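PDB 6JIG: GMP reductase from Trypanosoma brucei brucei, which probably catalyses the NADPH-dependent deamination of GMP to IMP in purine metabolism, and binds guanine nucleotides at a second site in its CBS domains. Local coordinates for residues A[235-240]-A[258-263]; A[253-258]-A[285-290]. The protein carries 1 engineered substitution. One frame throughout, in Å; residues are numbered along the deposited sequence.

Contact 1 (A[235-240]-A[258-263])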
ATOM      1  N   VAL A 235       9.191  14.854  41.411  1.00 36.65           N
ATOM      2  CA  VAL A 235       8.555  14.151  42.523  1.00 39.43           C
ATOM      3  C   VAL A 235       7.050  14.151  42.302  1.00 41.18           C
ATOM      4  O   VAL A 235       6.504  14.981  41.573  1.00 38.65           O
ATOM      5  CB  VAL A 235       8.861  14.796  43.889  1.00 35.61           C
ATOM      6  CG1 VAL A 235      10.359  14.847  44.132  1.00 38.50           C
ATOM      7  CG2 VAL A 235       8.220  16.189  43.977  1.00 37.57           C
ATOM      8  N   GLY A 236       6.378  13.222  42.971  1.00 42.34           N
ATOM      9  CA  GLY A 236       4.931  13.147  42.985  1.00 41.80           C
ATOM     10  C   GLY A 236       4.336  13.890  44.161  1.00 43.02           C
ATOM     11  O   GLY A 236       4.928  14.834  44.695  1.00 41.76           O
ATOM     12  N   VAL A 237       3.145  13.460  44.581  1.00 39.64           N
ATOM     13  CA  VAL A 237       2.395  14.226  45.570  1.00 39.04           C
ATOM     14  C   VAL A 237       1.989  13.331  46.735  1.00 44.47           C
ATOM     15  O   VAL A 237       1.179  13.735  47.577  1.00 41.77           O
ATOM     16  CB  VAL A 237       1.149  14.885  44.949  1.00 41.23           C
ATOM     17  CG1 VAL A 237       1.561  15.870  43.854  1.00 39.27           C
ATOM     18  CG2 VAL A 237       0.192  13.824  44.410  1.00 42.43           C
ATOM     19  N   LYS A 238       2.525  12.113  46.774  1.00 42.55           N
ATOM     20  CA  LYS A 238       2.183  11.171  47.828  1.00 46.96           C
ATOM     21  C   LYS A 238       3.037  11.441  49.070  1.00 46.38           C
ATOM     22  O   LYS A 238       4.016  12.195  49.036  1.00 44.53           O
ATOM     23  CB  LYS A 238       2.364   9.734  47.342  1.00 43.88           C
ATOM     24  CG  LYS A 238       1.294   9.255  46.359  1.00 47.10           C
ATOM     25  N   LYS A 239       2.646  10.816  50.184  1.00 48.45           N
ATOM     26  CA  LYS A 239       3.364  11.021  51.437  1.00 47.64           C
ATOM     27  C   LYS A 239       4.847  10.714  51.269  1.00 44.87           C
ATOM     28  O   LYS A 239       5.705  11.494  51.691  1.00 51.06           O
ATOM     29  CB  LYS A 239       2.745  10.151  52.540  1.00 48.87           C
ATOM     30  N   ASP A 240       5.165   9.598  50.613  1.00 47.80           N
ATOM     31  CA  ASP A 240       6.555   9.202  50.431  1.00 49.24           C
ATOM     32  C   ASP A 240       7.327  10.136  49.501  1.00 52.91           C
ATOM     33  O   ASP A 240       8.561  10.157  49.554  1.00 51.36           O
ATOM     34  CB  ASP A 240       6.614   7.776  49.890  1.00 51.82           C
ATOM     35  CG  ASP A 240       8.030   7.232  49.842  1.00 61.96           C
ATOM     36  OD1 ASP A 240       8.757   7.352  50.858  1.00 63.92           O
ATOM     37  OD2 ASP A 240       8.418   6.682  48.788  1.00 61.72           O
ATOM     38  N   VAL A 258       7.204  19.202  40.892  1.00 31.39           N
ATOM     39  CA  VAL A 258       6.004  18.463  41.274  1.00 36.17           C
ATOM     40  C   VAL A 258       5.218  18.196  40.001  1.00 37.88           C
ATOM     41  O   VAL A 258       4.783  19.137  39.335  1.00 38.11           O
ATOM     42  CB  VAL A 258       5.150  19.256  42.272  1.00 36.40           C
ATOM     43  CG1 VAL A 258       3.874  18.492  42.582  1.00 40.54           C
ATOM     44  CG2 VAL A 258       5.931  19.537  43.521  1.00 36.56           C
ATOM     45  N   ASP A 259       5.018  16.921  39.666  1.00 37.13           N
ATOM     46  CA  ASP A 259       4.504  16.579  38.340  1.00 41.37           C
ATOM     47  C   ASP A 259       3.426  15.518  38.472  1.00 39.93           C
ATOM     48  O   ASP A 259       3.726  14.355  38.763  1.00 39.98           O
ATOM     49  CB  ASP A 259       5.627  16.103  37.415  1.00 43.98           C
ATOM     50  CG  ASP A 259       5.198  16.082  35.947  1.00 46.41           C
ATOM     51  OD1 ASP A 259       3.999  16.303  35.670  1.00 50.55           O
ATOM     52  OD2 ASP A 259       6.042  15.836  35.068  1.00 46.34           O
ATOM     53  N   ILE A 260       2.173  15.920  38.251  1.00 39.51           N
ATOM     54  CA  ILE A 260       1.062  14.989  38.127  1.00 39.98           C
ATOM     55  C   ILE A 260       0.176  15.452  36.977  1.00 39.41           C
ATOM     56  O   ILE A 260       0.199  16.615  36.567  1.00 37.82           O
ATOM     57  CB  ILE A 260       0.233  14.857  39.422  1.00 40.63           C
ATOM     58  CG1 ILE A 260      -0.284  16.211  39.894  1.00 38.60           C
ATOM     59  CG2 ILE A 260       1.045  14.161  40.524  1.00 48.74           C
ATOM     60  CD1 ILE A 260      -1.246  16.039  41.076  1.00 46.29           C
ATOM     61  N   ALA A 261      -0.593  14.513  36.432  1.00 41.29           N
ATOM     62  CA  ALA A 261      -1.374  14.816  35.232  1.00 41.51           C
ATOM     63  C   ALA A 261      -2.309  16.002  35.453  1.00 37.57           C
ATOM     64  O   ALA A 261      -2.422  16.883  34.592  1.00 43.87           O
ATOM     65  CB  ALA A 261      -2.170  13.580  34.804  1.00 43.99           C
ATOM     66  N   HIS A 262      -2.987  16.051  36.591  1.00 37.36           N
ATOM     67  CA  HIS A 262      -3.952  17.113  36.871  1.00 39.30           C
ATOM     68  C   HIS A 262      -3.398  17.989  38.000  1.00 39.67           C
ATOM     69  O   HIS A 262      -3.700  17.786  39.175  1.00 38.17           O
ATOM     70  CB  HIS A 262      -5.330  16.517  37.212  1.00 41.19           C
ATOM     71  CG  HIS A 262      -6.428  17.534  37.280  1.00 39.57           C
ATOM     72  ND1 HIS A 262      -6.295  18.804  36.765  1.00 40.33           N
ATOM     73  CD2 HIS A 262      -7.662  17.483  37.841  1.00 39.85           C
ATOM     74  CE1 HIS A 262      -7.410  19.484  36.977  1.00 38.13           C
ATOM     75  NE2 HIS A 262      -8.252  18.709  37.634  1.00 40.99           N
ATOM     76  N   GLY A 263      -2.590  18.985  37.622  1.00 33.70           N
ATOM     77  CA  GLY A 263      -1.943  19.867  38.586  1.00 37.26           C
ATOM     78  C   GLY A 263      -2.880  20.834  39.285  1.00 38.44           C
ATOM     79  O   GLY A 263      -2.530  21.355  40.344  1.00 36.63           O
TER
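Val237 lays its CG1 methyl over two side chains of segment 258-263 at once: CG1 lies 3.7 Å from Val258 CG1 and 3.8 Å from Ile260 CG2, and both neighbours cross it at about a right angle. Its second methyl also counts, with Val237 CG2 4.0 Å from Ile260 CG2. Ile260 presents that branch because CG2 stands anti to its own carbonyl carbon while CG1 sits between N and C (chi1 56°). Leu267 and Met271 of helix 266-277 also touch Val237, enlarging this apolar cluster. Two residues earlier, at the end of strand 232-235, Val235 forms a parallel bridge with Val258, and Val235 CG2 approaches Val258 CG2 at 4.1 Å. A single backbone bond ties the two segments: Asp259 N donates to Val235 O at 3.1 Å. The carboxylate of Asp259 turns away from this cluster to Lys309, in a salt bridge, and to Asn53; the nearest atoms of its side chain and of bound GMP are about 5 Å apart. Asp259, Ile260 and Ala261 are predicted to bind NAD(+), consistent with the C-terminal strand ends and following loops that carry the active site in a TIM barrel.

Contact 2 (A[253-258]-A[285-290])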
ATOM      1  N   ALA A 253      19.965  18.346  43.793  1.00 39.12           N
ATOM      2  CA  ALA A 253      18.925  18.863  42.898  1.00 38.67           C
ATOM      3  C   ALA A 253      18.877  20.383  42.966  1.00 38.64           C
ATOM      4  O   ALA A 253      18.811  20.966  44.050  1.00 39.56           O
ATOM      5  CB  ALA A 253      17.557  18.286  43.280  1.00 35.40           C
ATOM      6  N   ASP A 254      18.916  21.020  41.806  1.00 35.27           N
ATOM      7  CA  ASP A 254      18.867  22.471  41.741  1.00 37.15           C
ATOM      8  C   ASP A 254      17.447  23.016  41.711  1.00 39.96           C
ATOM      9  O   ASP A 254      17.230  24.170  42.101  1.00 39.07           O
ATOM     10  CB  ASP A 254      19.643  22.948  40.515  1.00 37.36           C
ATOM     11  CG  ASP A 254      21.106  22.581  40.597  1.00 41.59           C
ATOM     12  OD1 ASP A 254      21.783  23.165  41.473  1.00 40.52           O
ATOM     13  OD2 ASP A 254      21.577  21.700  39.827  1.00 36.96           O
ATOM     14  N   VAL A 255      16.488  22.214  41.242  1.00 38.44           N
ATOM     15  CA  VAL A 255      15.062  22.523  41.308  1.00 37.29           C
ATOM     16  C   VAL A 255      14.326  21.209  41.478  1.00 33.84           C
ATOM     17  O   VAL A 255      14.809  20.143  41.079  1.00 35.28           O
ATOM     18  CB  VAL A 255      14.513  23.254  40.051  1.00 37.14           C
ATOM     19  CG1 VAL A 255      15.119  24.622  39.898  1.00 41.06           C
ATOM     20  CG2 VAL A 255      14.761  22.432  38.789  1.00 39.30           C
ATOM     21  N   LEU A 256      13.147  21.287  42.070  1.00 35.50           N
ATOM     22  CA  LEU A 256      12.243  20.152  42.129  1.00 36.91           C
ATOM     23  C   LEU A 256      11.037  20.441  41.247  1.00 35.17           C
ATOM     24  O   LEU A 256      10.584  21.584  41.148  1.00 35.83           O
ATOM     25  CB  LEU A 256      11.765  19.890  43.558  1.00 33.55           C
ATOM     26  CG  LEU A 256      12.828  19.436  44.555  1.00 38.40           C
ATOM     27  CD1 LEU A 256      12.224  19.378  45.941  1.00 37.19           C
ATOM     28  CD2 LEU A 256      13.389  18.084  44.146  1.00 34.05           C
ATOM     29  N   VAL A 257      10.503  19.397  40.621  1.00 33.97           N
ATOM     30  CA  VAL A 257       9.328  19.533  39.763  1.00 33.85           C
ATOM     31  C   VAL A 257       8.242  18.614  40.303  1.00 31.72           C
ATOM     32  O   VAL A 257       8.344  17.388  40.179  1.00 37.32           O
ATOM     33  CB  VAL A 257       9.637  19.211  38.295  1.00 36.43           C
ATOM     34  CG1 VAL A 257       8.370  19.393  37.436  1.00 35.18           C
ATOM     35  CG2 VAL A 257      10.807  20.064  37.782  1.00 34.85           C
ATOM     36  N   VAL A 258       7.204  19.202  40.892  1.00 31.39           N
ATOM     37  CA  VAL A 258       6.004  18.463  41.274  1.00 36.17           C
ATOM     38  C   VAL A 258       5.218  18.196  40.001  1.00 37.88           C
ATOM     39  O   VAL A 258       4.783  19.137  39.335  1.00 38.11           O
ATOM     40  CB  VAL A 258       5.150  19.256  42.272  1.00 36.40           C
ATOM     41  CG1 VAL A 258       3.874  18.492  42.582  1.00 40.54           C
ATOM     42  CG2 VAL A 258       5.931  19.537  43.521  1.00 36.56           C
ATOM     43  N   ASP A 285      14.037  26.037  44.197  1.00 37.39           N
ATOM     44  CA  ASP A 285      12.795  26.401  43.527  1.00 38.52           C
ATOM     45  C   ASP A 285      11.900  25.180  43.341  1.00 36.82           C
ATOM     46  O   ASP A 285      12.369  24.083  43.026  1.00 36.64           O
ATOM     47  CB  ASP A 285      13.098  27.033  42.173  1.00 36.30           C
ATOM     48  CG  ASP A 285      13.425  28.514  42.272  1.00 39.89           C
ATOM     49  OD1 ASP A 285      13.554  29.043  43.400  1.00 38.78           O
ATOM     50  OD2 ASP A 285      13.570  29.145  41.211  1.00 39.54           O
ATOM     51  N   ILE A 286      10.602  25.387  43.531  1.00 36.16           N
ATOM     52  CA  ILE A 286       9.591  24.349  43.390  1.00 34.27           C
ATOM     53  C   ILE A 286       8.754  24.696  42.160  1.00 35.00           C
ATOM     54  O   ILE A 286       8.038  25.703  42.153  1.00 31.17           O
ATOM     55  CB  ILE A 286       8.705  24.241  44.637  1.00 36.76           C
ATOM     56  CG1 ILE A 286       9.562  24.109  45.910  1.00 35.38           C
ATOM     57  CG2 ILE A 286       7.753  23.042  44.517  1.00 37.34           C
ATOM     58  CD1 ILE A 286      10.498  22.911  45.894  1.00 36.90           C
ATOM     59  N   ILE A 287       8.845  23.852  41.134  1.00 32.52           N
ATOM     60  CA  ILE A 287       8.034  23.949  39.918  1.00 33.99           C
ATOM     61  C   ILE A 287       6.890  22.956  40.050  1.00 32.37           C
ATOM     62  O   ILE A 287       7.051  21.890  40.667  1.00 35.49           O
ATOM     63  CB  ILE A 287       8.901  23.672  38.675  1.00 34.58           C
ATOM     64  CG1 ILE A 287      10.057  24.683  38.615  1.00 36.89           C
ATOM     65  CG2 ILE A 287       8.056  23.719  37.347  1.00 34.98           C
ATOM     66  CD1 ILE A 287      11.130  24.344  37.594  1.00 40.02           C
ATOM     67  N   ALA A 288       5.715  23.306  39.515  1.00 33.94           N
ATOM     68  CA  ALA A 288       4.550  22.440  39.661  1.00 29.47           C
ATOM     69  C   ALA A 288       3.723  22.441  38.381  1.00 34.27           C
ATOM     70  O   ALA A 288       3.649  23.442  37.673  1.00 32.02           O
ATOM     71  CB  ALA A 288       3.657  22.872  40.822  1.00 34.92           C
ATOM     72  N   GLY A 289       3.096  21.304  38.115  1.00 34.20           N
ATOM     73  CA  GLY A 289       2.209  21.128  36.974  1.00 34.37           C
ATOM     74  C   GLY A 289       1.584  19.753  37.088  1.00 35.83           C
ATOM     75  O   GLY A 289       1.835  19.022  38.053  1.00 35.72           O
ATOM     76  N   ASN A 290       0.781  19.380  36.082  1.00 34.65           N
ATOM     77  CA  ASN A 290       0.581  20.150  34.853  1.00 33.72           C
ATOM     78  C   ASN A 290      -0.786  20.825  34.828  1.00 34.38           C
ATOM     79  O   ASN A 290      -1.779  20.262  35.302  1.00 34.94           O
ATOM     80  CB  ASN A 290       0.720  19.238  33.629  1.00 34.29           C
ATOM     81  CG  ASN A 290       2.145  19.157  33.130  1.00 36.82           C
ATOM     82  OD1 ASN A 290       3.089  19.302  33.907  1.00 36.89           O
ATOM     83  ND2 ASN A 290       2.311  18.960  31.823  1.00 34.95           N
TER
HETATM   84  O   HOH W   1      16.595  26.596  42.961  1.00 37.89           O
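Ile287 and Val258 meet in the tightly paired part of this contact, where Val258 N donates to Ile287 O across 2.7 Å. The ladder runs on to either side of this bond: Ile287 N reaches Leu256 O at 2.9 Å, and Gly289 N makes a more bent bond to Val258 O at 3.0 Å. Leu256 and Ile286 run alongside each other in the same direction, their CD1 methyls 3.9 Å apart; Ile286 CG1 stands anti to its carbonyl carbon (chi1 -52°), and a further turn at chi2 (-58°) swings CD1 toward Leu256. Further along that face come Val258 and Ala288, whose CB atoms are 4.2 Å apart. Helix 266-277 covers Ile286 and Val258 through Leu275 and Ala288 through Val272, while helix 239-251 covers Leu256. Strands 255-259 and 285-291 are neighbours in the eight-stranded parallel barrel, joined through helix 266-277 as a beta-alpha-beta unit, and here their axes differ in direction by 23°. Val257 and Ile287 point to the other face; beside them Val255 CG2 makes a longer contact, 4.3 Å, with Ile287 CD1. The direct ladder stops at Leu256 N to Asp285 O, 3.1 Å; one step earlier a water stands in, donating to Asp254 O at 2.7 Å and accepting from Asp285 N. The carboxylates turn to other partners, Asp254 OD2 to Lys92 and Val231 N, Asp285 OD2 to Asn42 N and Ser40.

Contacts 1 and 2 are centred 10 Å apart and share Val258 on strand 255-259, which pairs with strand 232-235 in contact 1 and with strand 285-291 in contact 2. Together they cover three consecutive strands of the parallel barrel and two successive beta-alpha-beta units, through helices 239-251 and 266-277. Their segments alternate along the chain: 235-240, 253-258, 258-263, 285-290. Past the end of strand 255-259 they still touch, with Ile260 O 2.9 Å from Asn290 N and Gly263 N 2.8 Å from Asn290 O, both probable hydrogen bonds. This joins the region holding the predicted NAD(+) site, residues 259-261, to Asn290, which touches bound GMP, at the C-terminal end of the barrel strands.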